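Local coordinates for tail fiber protein (Acinetobacter phage AM24, PDB 5W5P) that probably serves as the phage tailspike that recognises, and may degrade, the capsular polysaccharide of its Acinetobacter baumannii host, at residues P50-V59 with G70-S78; F408-W419 with G429-H440. All coordinates share one frame; numbering follows the deposited sequence.

Interaction 1: P50-V59 with G70-S78; sequences PIVNGQTVYV and GGLFYADTS
Val57 and Val59 pair with Phe73 and Gly71 through backbone hydrogen bonds. Val57 N donates to Phe73 O (2.9 Å) and Phe73 N returns to Val57 O (2.9 Å, 169° at the hydrogen), while Val59 and Gly71 exchange a second such pair. A further bond, Ala75 N to Gln55 O, follows where the strand gives way to the turn Val52-Gln55; this type II turn puts Gly54 at positive phi, which glycine tolerates easily. The two strands form an antiparallel beta hairpin, and strand 71-75 pairs on its other side, antiparallel, with strand 97-100 of a four-stranded sheet.

Apolar contacts divide between the faces. Beside helix 42-46, Val59 CG2 touches Phe73 CD1 at 3.6 Å; CG2, anti to the carbonyl carbon, is the branch that meets the ring, obliquely. Leu45 of the helix packs on both residues, and branched and aromatic groups suit this buried side. The other face carries Thr56, Tyr58, Leu72 and Tyr74. Here Thr56 CG2 meets Leu72 CB (3.9 Å), and Tyr58 of a second subunit packs on both. Tyr58 lays CD2 3.4 Å from Gly71 O. Beyond the strands, Pro50 CB rests on Ala75 CB (3.9 Å).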
loop_
_atom_site.group_PDB
_atom_site.type_symbol
_atom_site.label_atom_id
_atom_site.label_comp_id
_atom_site.label_asym_id
_atom_site.label_seq_id
_atom_site.Cartn_x
_atom_site.Cartn_y
_atom_site.Cartn_z
ATOM N N PRO A 50 -38.168 46.812 -5.109
ATOM C CA PRO A 50 -38.710 45.979 -4.030
ATOM C C PRO A 50 -39.889 46.647 -3.346
ATOM O O PRO A 50 -39.961 47.872 -3.229
ATOM C CB PRO A 50 -37.525 45.828 -3.069
ATOM C CG PRO A 50 -36.679 47.027 -3.330
ATOM C CD PRO A 50 -36.821 47.321 -4.795
ATOM N N ILE A 51 -40.826 45.820 -2.892
ATOM C CA ILE A 51 -42.003 46.345 -2.213
ATOM C C ILE A 51 -41.758 46.544 -0.717
ATOM O O ILE A 51 -42.326 47.462 -0.118
ATOM C CB ILE A 51 -43.219 45.438 -2.463
ATOM C CG1 ILE A 51 -42.953 44.023 -1.963
ATOM C CG2 ILE A 51 -43.561 45.403 -3.945
ATOM C CD1 ILE A 51 -44.171 43.135 -2.019
ATOM N N VAL A 52 -40.921 45.711 -0.100
ATOM C CA VAL A 52 -40.544 45.862 1.298
ATOM C C VAL A 52 -39.026 45.765 1.396
ATOM O O VAL A 52 -38.341 45.379 0.449
ATOM C CB VAL A 52 -41.215 44.813 2.214
ATOM C CG1 VAL A 52 -42.723 45.021 2.260
ATOM C CG2 VAL A 52 -40.880 43.401 1.751
ATOM N N ASN A 53 -38.504 46.130 2.564
ATOM C CA ASN A 53 -37.074 46.036 2.815
ATOM C C ASN A 53 -36.705 44.596 3.145
ATOM O O ASN A 53 -37.353 43.954 3.978
ATOM C CB ASN A 53 -36.669 46.969 3.957
ATOM C CG ASN A 53 -36.713 48.434 3.557
ATOM O OD1 ASN A 53 -37.175 48.779 2.466
ATOM N ND2 ASN A 53 -36.236 49.304 4.440
ATOM N N GLY A 54 -35.666 44.089 2.487
ATOM C CA GLY A 54 -35.271 42.708 2.677
ATOM C C GLY A 54 -36.138 41.699 1.966
ATOM O O GLY A 54 -36.160 40.528 2.361
ATOM N N GLN A 55 -36.863 42.115 0.931
ATOM C CA GLN A 55 -37.710 41.191 0.191
ATOM C C GLN A 55 -36.849 40.201 -0.581
ATOM O O GLN A 55 -35.807 40.561 -1.132
ATOM C CB GLN A 55 -38.623 41.962 -0.767
ATOM C CG GLN A 55 -39.580 41.093 -1.575
ATOM C CD GLN A 55 -40.224 41.842 -2.727
ATOM O OE1 GLN A 55 -39.769 42.918 -3.111
ATOM N NE2 GLN A 55 -41.291 41.277 -3.283
ATOM N N THR A 56 -37.279 38.945 -0.607
ATOM C CA THR A 56 -36.641 37.921 -1.426
ATOM C C THR A 56 -37.563 37.590 -2.592
ATOM O O THR A 56 -38.734 37.249 -2.386
ATOM C CB THR A 56 -36.323 36.662 -0.619
ATOM O OG1 THR A 56 -35.602 37.013 0.568
ATOM C CG2 THR A 56 -35.469 35.715 -1.452
ATOM N N VAL A 57 -37.034 37.705 -3.809
ATOM C CA VAL A 57 -37.745 37.349 -5.025
ATOM C C VAL A 57 -36.926 36.305 -5.769
ATOM O O VAL A 57 -35.724 36.139 -5.544
ATOM C CB VAL A 57 -38.008 38.571 -5.930
ATOM C CG1 VAL A 57 -38.894 39.581 -5.217
ATOM C CG2 VAL A 57 -36.693 39.208 -6.353
ATOM N N TYR A 58 -37.589 35.599 -6.674
ATOM C CA TYR A 58 -36.948 34.573 -7.481
ATOM C C TYR A 58 -36.787 35.072 -8.910
ATOM O O TYR A 58 -37.761 35.513 -9.531
ATOM C CB TYR A 58 -37.756 33.275 -7.460
ATOM C CG TYR A 58 -37.210 32.229 -8.396
ATOM C CD1 TYR A 58 -37.789 32.016 -9.637
ATOM C CD2 TYR A 58 -36.100 31.465 -8.048
ATOM C CE1 TYR A 58 -37.290 31.075 -10.502
ATOM C CE2 TYR A 58 -35.592 30.514 -8.915
ATOM C CZ TYR A 58 -36.194 30.325 -10.139
ATOM O OH TYR A 58 -35.707 29.385 -11.017
ATOM N N VAL A 59 -35.561 35.010 -9.425
ATOM C CA VAL A 59 -35.278 35.309 -10.826
ATOM C C VAL A 59 -35.122 33.990 -11.567
ATOM O O VAL A 59 -34.352 33.117 -11.143
ATOM C CB VAL A 59 -34.019 36.182 -10.972
ATOM C CG1 VAL A 59 -33.839 36.609 -12.419
ATOM C CG2 VAL A 59 -34.106 37.397 -10.061
ATOM N N GLY A 70 -30.491 31.294 -12.590
ATOM C CA GLY A 70 -31.568 31.731 -11.729
ATOM C C GLY A 70 -31.294 31.454 -10.260
ATOM O O GLY A 70 -30.336 30.782 -9.879
ATOM N N GLY A 71 -32.165 31.994 -9.419
ATOM C CA GLY A 71 -32.057 31.786 -7.990
ATOM C C GLY A 71 -32.805 32.866 -7.233
ATOM O O GLY A 71 -33.498 33.699 -7.815
ATOM N N LEU A 72 -32.639 32.829 -5.913
ATOM C CA LEU A 72 -33.274 33.789 -5.021
ATOM C C LEU A 72 -32.357 34.984 -4.793
ATOM O O LEU A 72 -31.143 34.830 -4.639
ATOM C CB LEU A 72 -33.615 33.137 -3.679
ATOM C CG LEU A 72 -34.626 31.988 -3.668
ATOM C CD1 LEU A 72 -34.440 31.143 -2.419
ATOM C CD2 LEU A 72 -36.058 32.515 -3.754
ATOM N N PHE A 73 -32.953 36.174 -4.765
ATOM C CA PHE A 73 -32.239 37.419 -4.515
ATOM C C PHE A 73 -33.008 38.223 -3.475
ATOM O O PHE A 73 -34.235 38.338 -3.559
ATOM C CB PHE A 73 -32.076 38.236 -5.805
ATOM C CG PHE A 73 -31.117 37.628 -6.792
ATOM C CD1 PHE A 73 -31.542 36.665 -7.695
ATOM C CD2 PHE A 73 -29.785 38.018 -6.812
ATOM C CE1 PHE A 73 -30.658 36.104 -8.600
ATOM C CE2 PHE A 73 -28.898 37.459 -7.715
ATOM C CZ PHE A 73 -29.336 36.502 -8.610
ATOM N N TYR A 74 -32.297 38.772 -2.495
ATOM C CA TYR A 74 -32.908 39.607 -1.473
ATOM C C TYR A 74 -32.391 41.033 -1.589
ATOM O O TYR A 74 -31.218 41.258 -1.902
ATOM C CB TYR A 74 -32.658 39.056 -0.061
ATOM C CG TYR A 74 -31.283 39.321 0.504
ATOM C CD1 TYR A 74 -30.207 38.498 0.173
ATOM C CD2 TYR A 74 -31.061 40.372 1.386
ATOM C CE1 TYR A 74 -28.942 38.721 0.692
ATOM C CE2 TYR A 74 -29.805 40.608 1.910
ATOM C CZ TYR A 74 -28.746 39.778 1.561
ATOM O OH TYR A 74 -27.490 40.006 2.083
ATOM N N ALA A 75 -33.281 41.992 -1.351
ATOM C CA ALA A 75 -32.942 43.411 -1.446
ATOM C C ALA A 75 -32.236 43.823 -0.162
ATOM O O ALA A 75 -32.866 43.993 0.883
ATOM C CB ALA A 75 -34.189 44.251 -1.693
ATOM N N ASP A 76 -30.916 43.977 -0.238
ATOM C CA ASP A 76 -30.107 44.400 0.904
ATOM C C ASP A 76 -30.232 45.912 1.041
ATOM O O ASP A 76 -29.498 46.682 0.414
ATOM C CB ASP A 76 -28.657 43.967 0.721
ATOM C CG ASP A 76 -27.846 44.096 1.991
ATOM O OD1 ASP A 76 -28.409 44.525 3.019
ATOM O OD2 ASP A 76 -26.642 43.772 1.960
ATOM N N THR A 77 -31.180 46.341 1.882
ATOM C CA THR A 77 -31.454 47.767 2.048
ATOM C C THR A 77 -30.293 48.513 2.696
ATOM O O THR A 77 -30.174 49.728 2.507
ATOM C CB THR A 77 -32.726 47.975 2.878
ATOM O OG1 THR A 77 -33.702 46.985 2.528
ATOM C CG2 THR A 77 -33.308 49.355 2.621
ATOM N N SER A 78 -29.435 47.814 3.442
ATOM C CA SER A 78 -28.293 48.451 4.086
ATOM C C SER A 78 -27.148 48.737 3.120
ATOM O O SER A 78 -26.267 49.539 3.450
ATOM C CB SER A 78 -27.784 47.575 5.234
ATOM O OG SER A 78 -27.338 46.311 4.765
#

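Interaction 2: F408-W419 with G429-H440; sequences FVGNWTNAYRMW and GNAFSGGNARRH
Asn430 and Asn411 lie side by side with their amides nearly coplanar, 5° apart. Asn430 CB packs against the selenomethionine methyl, Met418 CE; beyond it the amide divides its work. OD1 accepts from Asn411 ND2 (2.9 Å), which lies in its carbonyl plane, and from Asn411 N, tilted from that plane. ND2 donates to Phe408 O (3.0 Å), approaching from above the carbonyl plane, and also to Gln427. With CG anti to the carbonyl carbon (chi1 -61°), the amide reaches back to the preceding coil, and asparagine, donor and acceptor at once, satisfies buried backbone there. Asn411 passes the pattern on through Asn372 of strand 365-375.

These are asparagines hydrogen-bonded in line from coil to coil, a feature familiar from parallel beta-helices, and the segments belong to successive turns of such a helix. Their parallel bridges pair Trp412 with Ala431 and Thr413 with Phe432. The small Ala431 CB leaves room for the indole, Trp412 CD1 lying 3.4 Å away; Tyr329 of a third subunit stacks on Trp412.

Farther along, the Arg439 guanidinium lies flat on the Tyr416 ring, centres 3.9 Å apart and planes at 7°, a cation-pi stack. The chain bends at chi3, bringing NH1 onto an in-plane lone pair of Tyr416 O (2.8 Å). Arg417 in turn grips Arg439 O with NE and NH2, both from the same face of that carbonyl. His440 lies next to this pair: NE2 accepts a nearly straight bond from Met418 N (2.9 Å), which implies that this nitrogen carries no proton, while its ring turns an edge toward the face of Trp419. Phe432 completes this aromatic cluster, its CZ 3.9 Å from Trp419 CH2.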
loop_
_atom_site.group_PDB
_atom_site.type_symbol
_atom_site.label_atom_id
_atom_site.label_comp_id
_atom_site.label_asym_id
_atom_site.label_seq_id
_atom_site.Cartn_x
_atom_site.Cartn_y
_atom_site.Cartn_z
ATOM N N PHE A 408 12.670 -6.508 -6.533
ATOM C CA PHE A 408 11.410 -7.008 -7.070
ATOM C C PHE A 408 10.930 -8.167 -6.208
ATOM O O PHE A 408 11.669 -9.136 -6.004
ATOM C CB PHE A 408 11.565 -7.464 -8.529
ATOM C CG PHE A 408 11.801 -6.338 -9.504
ATOM C CD1 PHE A 408 13.059 -5.765 -9.638
ATOM C CD2 PHE A 408 10.765 -5.865 -10.295
ATOM C CE1 PHE A 408 13.278 -4.738 -10.534
ATOM C CE2 PHE A 408 10.973 -4.834 -11.194
ATOM C CZ PHE A 408 12.232 -4.267 -11.314
ATOM N N VAL A 409 9.698 -8.073 -5.712
ATOM C CA VAL A 409 9.122 -9.084 -4.834
ATOM C C VAL A 409 7.729 -9.435 -5.344
ATOM O O VAL A 409 6.865 -8.558 -5.458
ATOM C CB VAL A 409 9.052 -8.605 -3.373
ATOM C CG1 VAL A 409 8.248 -9.593 -2.517
ATOM C CG2 VAL A 409 10.456 -8.385 -2.801
ATOM N N GLY A 410 7.512 -10.713 -5.652
ATOM C CA GLY A 410 6.175 -11.219 -5.900
ATOM C C GLY A 410 5.478 -10.696 -7.137
ATOM O O GLY A 410 4.244 -10.715 -7.190
ATOM N N ASN A 411 6.228 -10.232 -8.136
ATOM C CA ASN A 411 5.653 -9.746 -9.382
ATOM C C ASN A 411 5.435 -10.897 -10.362
ATOM O O ASN A 411 5.962 -11.996 -10.193
ATOM C CB ASN A 411 6.555 -8.689 -10.024
ATOM C CG ASN A 411 6.869 -7.541 -9.081
ATOM O OD1 ASN A 411 6.075 -6.606 -8.935
ATOM N ND2 ASN A 411 8.034 -7.609 -8.428
ATOM N N TRP A 412 4.653 -10.622 -11.404
ATOM C CA TRP A 412 4.315 -11.600 -12.432
ATOM C C TRP A 412 4.487 -10.958 -13.798
ATOM O O TRP A 412 3.890 -9.911 -14.073
ATOM C CB TRP A 412 2.872 -12.104 -12.281
ATOM C CG TRP A 412 2.522 -13.272 -13.166
ATOM C CD1 TRP A 412 2.424 -14.580 -12.788
ATOM C CD2 TRP A 412 2.214 -13.237 -14.571
ATOM N NE1 TRP A 412 2.082 -15.360 -13.865
ATOM C CE2 TRP A 412 1.947 -14.563 -14.970
ATOM C CE3 TRP A 412 2.144 -12.218 -15.528
ATOM C CZ2 TRP A 412 1.614 -14.895 -16.283
ATOM C CZ3 TRP A 412 1.821 -12.549 -16.832
ATOM C CH2 TRP A 412 1.560 -13.877 -17.199
ATOM N N THR A 413 5.275 -11.597 -14.659
ATOM C CA THR A 413 5.453 -11.129 -16.024
ATOM C C THR A 413 5.401 -12.316 -16.975
ATOM O O THR A 413 5.580 -13.468 -16.577
ATOM C CB THR A 413 6.777 -10.366 -16.206
ATOM O OG1 THR A 413 6.768 -9.672 -17.460
ATOM C CG2 THR A 413 7.969 -11.324 -16.170
ATOM N N ASN A 414 5.124 -12.016 -18.245
ATOM C CA ASN A 414 5.284 -12.977 -19.327
ATOM C C ASN A 414 6.045 -12.350 -20.486
ATOM O O ASN A 414 5.977 -12.847 -21.615
ATOM C CB ASN A 414 3.933 -13.532 -19.792
ATOM C CG ASN A 414 3.025 -12.464 -20.388
ATOM O OD1 ASN A 414 3.298 -11.267 -20.305
ATOM N ND2 ASN A 414 1.923 -12.905 -20.980
ATOM N N ALA A 415 6.756 -11.261 -20.223
ATOM C CA ALA A 415 7.564 -10.591 -21.221
ATOM C C ALA A 415 8.942 -11.244 -21.281
ATOM O O ALA A 415 9.264 -12.149 -20.508
ATOM C CB ALA A 415 7.664 -9.101 -20.903
ATOM N N TYR A 416 9.771 -10.786 -22.219
ATOM C CA TYR A 416 11.119 -11.330 -22.310
ATOM C C TYR A 416 11.886 -11.108 -21.012
ATOM O O TYR A 416 12.551 -12.023 -20.509
ATOM C CB TYR A 416 11.864 -10.714 -23.490
ATOM C CG TYR A 416 13.127 -11.467 -23.811
ATOM C CD1 TYR A 416 13.076 -12.683 -24.478
ATOM C CD2 TYR A 416 14.367 -10.980 -23.428
ATOM C CE1 TYR A 416 14.230 -13.391 -24.765
ATOM C CE2 TYR A 416 15.527 -11.683 -23.709
ATOM C CZ TYR A 416 15.449 -12.886 -24.377
ATOM O OH TYR A 416 16.593 -13.588 -24.666
ATOM N N ARG A 417 11.785 -9.910 -20.442
ATOM C CA ARG A 417 12.473 -9.599 -19.200
ATOM C C ARG A 417 11.598 -8.703 -18.339
ATOM O O ARG A 417 10.786 -7.921 -18.842
ATOM C CB ARG A 417 13.817 -8.917 -19.460
ATOM C CG ARG A 417 14.976 -9.885 -19.652
ATOM C CD ARG A 417 16.306 -9.155 -19.608
ATOM N NE ARG A 417 17.431 -10.067 -19.765
ATOM C CZ ARG A 417 18.031 -10.326 -20.921
ATOM N NH1 ARG A 417 17.616 -9.736 -22.037
ATOM N NH2 ARG A 417 19.046 -11.174 -20.960
HETATM N N MSE A 418 11.785 -8.819 -17.030
HETATM C CA MSE A 418 11.099 -7.945 -16.096
HETATM C C MSE A 418 11.932 -6.697 -15.801
HETATM O O MSE A 418 11.379 -5.633 -15.508
HETATM C CB MSE A 418 10.776 -8.688 -14.805
HETATM C CG MSE A 418 9.750 -7.968 -13.946
HETATM SE SE MSE A 418 9.544 -8.789 -12.197
HETATM C CE MSE A 418 8.695 -10.459 -12.750
ATOM N N TRP A 419 13.257 -6.830 -15.889
ATOM C CA TRP A 419 14.155 -5.709 -15.644
ATOM C C TRP A 419 15.408 -5.874 -16.497
ATOM O O TRP A 419 15.682 -6.948 -17.039
ATOM C CB TRP A 419 14.509 -5.590 -14.155
ATOM C CG TRP A 419 15.210 -6.789 -13.583
ATOM C CD1 TRP A 419 16.531 -7.104 -13.713
ATOM C CD2 TRP A 419 14.628 -7.828 -12.786
ATOM N NE1 TRP A 419 16.806 -8.271 -13.048
ATOM C CE2 TRP A 419 15.655 -8.738 -12.472
ATOM C CE3 TRP A 419 13.338 -8.078 -12.310
ATOM C CZ2 TRP A 419 15.433 -9.879 -11.704
ATOM C CZ3 TRP A 419 13.120 -9.211 -11.552
ATOM C CH2 TRP A 419 14.161 -10.094 -11.254
ATOM N N GLY A 429 10.261 -14.419 -5.244
ATOM C CA GLY A 429 8.828 -14.555 -5.406
ATOM C C GLY A 429 8.274 -14.120 -6.744
ATOM O O GLY A 429 7.050 -14.095 -6.909
ATOM N N ASN A 430 9.127 -13.782 -7.705
ATOM C CA ASN A 430 8.665 -13.296 -8.997
ATOM C C ASN A 430 8.361 -14.454 -9.938
ATOM O O ASN A 430 8.960 -15.534 -9.847
ATOM C CB ASN A 430 9.713 -12.378 -9.630
ATOM C CG ASN A 430 9.991 -11.146 -8.789
ATOM O OD1 ASN A 430 9.147 -10.247 -8.674
ATOM N ND2 ASN A 430 11.176 -11.100 -8.189
ATOM N N ALA A 431 7.435 -14.213 -10.865
ATOM C CA ALA A 431 7.026 -15.205 -11.847
ATOM C C ALA A 431 7.434 -14.750 -13.241
ATOM O O ALA A 431 7.154 -13.614 -13.631
ATOM C CB ALA A 431 5.522 -15.442 -11.791
ATOM N N PHE A 432 8.088 -15.636 -13.985
ATOM C CA PHE A 432 8.579 -15.347 -15.334
ATOM C C PHE A 432 7.929 -16.321 -16.310
ATOM O O PHE A 432 8.588 -17.205 -16.860
ATOM C CB PHE A 432 10.104 -15.435 -15.387
ATOM C CG PHE A 432 10.785 -14.668 -14.299
ATOM C CD1 PHE A 432 11.076 -13.325 -14.464
ATOM C CD2 PHE A 432 11.127 -15.285 -13.104
ATOM C CE1 PHE A 432 11.697 -12.613 -13.460
ATOM C CE2 PHE A 432 11.749 -14.578 -12.096
ATOM C CZ PHE A 432 12.037 -13.242 -12.272
ATOM N N SER A 433 6.632 -16.150 -16.525
ATOM C CA SER A 433 5.897 -17.054 -17.398
ATOM C C SER A 433 6.420 -16.943 -18.827
ATOM O O SER A 433 6.615 -15.842 -19.350
ATOM C CB SER A 433 4.403 -16.729 -17.324
ATOM O OG SER A 433 3.697 -17.215 -18.447
ATOM N N GLY A 434 6.686 -18.093 -19.451
ATOM C CA GLY A 434 7.238 -18.128 -20.789
ATOM C C GLY A 434 8.707 -17.772 -20.898
ATOM O O GLY A 434 9.295 -17.957 -21.971
ATOM N N GLY A 435 9.316 -17.256 -19.834
ATOM C CA GLY A 435 10.733 -16.965 -19.824
ATOM C C GLY A 435 11.441 -17.721 -18.718
ATOM O O GLY A 435 11.061 -18.850 -18.391
ATOM N N ASN A 436 12.467 -17.113 -18.131
ATOM C CA ASN A 436 13.180 -17.735 -17.027
ATOM C C ASN A 436 13.844 -16.649 -16.200
ATOM O O ASN A 436 14.121 -15.551 -16.693
ATOM C CB ASN A 436 14.219 -18.738 -17.527
ATOM C CG ASN A 436 15.224 -18.105 -18.461
ATOM O OD1 ASN A 436 16.269 -17.614 -18.032
ATOM N ND2 ASN A 436 14.907 -18.105 -19.752
ATOM N N ALA A 437 14.097 -16.973 -14.929
ATOM C CA ALA A 437 14.770 -16.026 -14.048
ATOM C C ALA A 437 16.238 -15.859 -14.412
ATOM O O ALA A 437 16.793 -14.764 -14.257
ATOM C CB ALA A 437 14.635 -16.474 -12.595
ATOM N N ARG A 438 16.879 -16.924 -14.901
ATOM C CA ARG A 438 18.320 -16.888 -15.131
ATOM C C ARG A 438 18.709 -15.812 -16.138
ATOM O O ARG A 438 19.775 -15.201 -16.013
ATOM C CB ARG A 438 18.801 -18.263 -15.598
ATOM C CG ARG A 438 20.310 -18.416 -15.609
ATOM C CD ARG A 438 20.732 -19.793 -16.093
ATOM N NE ARG A 438 20.344 -20.858 -15.171
ATOM C CZ ARG A 438 21.007 -21.146 -14.056
ATOM N NH1 ARG A 438 22.079 -20.438 -13.725
ATOM N NH2 ARG A 438 20.594 -22.133 -13.270
ATOM N N ARG A 439 17.850 -15.561 -17.127
ATOM C CA ARG A 439 18.106 -14.567 -18.165
ATOM C C ARG A 439 18.298 -13.160 -17.602
ATOM O O ARG A 439 18.922 -12.314 -18.256
ATOM C CB ARG A 439 16.943 -14.620 -19.166
ATOM C CG ARG A 439 16.631 -13.349 -19.931
ATOM C CD ARG A 439 15.312 -13.486 -20.668
ATOM N NE ARG A 439 15.181 -14.783 -21.329
ATOM C CZ ARG A 439 14.039 -15.271 -21.803
ATOM N NH1 ARG A 439 12.915 -14.573 -21.700
ATOM N NH2 ARG A 439 14.018 -16.457 -22.388
ATOM N N HIS A 440 17.795 -12.892 -16.399
ATOM C CA HIS A 440 17.947 -11.577 -15.791
ATOM C C HIS A 440 19.327 -11.350 -15.188
ATOM O O HIS A 440 19.627 -10.218 -14.792
ATOM C CB HIS A 440 16.871 -11.371 -14.722
ATOM C CG HIS A 440 15.476 -11.403 -15.264
ATOM N ND1 HIS A 440 14.892 -12.555 -15.748
ATOM C CD2 HIS A 440 14.561 -10.418 -15.426
ATOM C CE1 HIS A 440 13.673 -12.279 -16.178
ATOM N NE2 HIS A 440 13.446 -10.991 -15.991
HETATM O O HOH W 1 1.464 -16.180 -20.511
HETATM O O HOH W 2 11.561 -14.030 -18.675
HETATM O O HOH W 3 19.807 -8.484 -12.191
#

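Overall arrangement
Interaction 1 and interaction 2 lie on opposite sides of the chain's centre, their centres 71 Å apart and their nearest atoms about 52 Å apart, so they do not touch. They follow one another along the chain: the hairpin 50-59/70-78 belongs to the small antiparallel sheet before the parallel beta-helix, whereas 408-419/429-440 belong to its last coils, ahead of the C-terminal antiparallel sheets. A bound zinc ion lies about 10 Å from the side chain of Val59 in interaction 1. Both contacts also meet neighbouring subunits of the three-chain assembly: Tyr58 lies between copies in interaction 1, and Trp412 and Arg438 reach other chains in interaction 2.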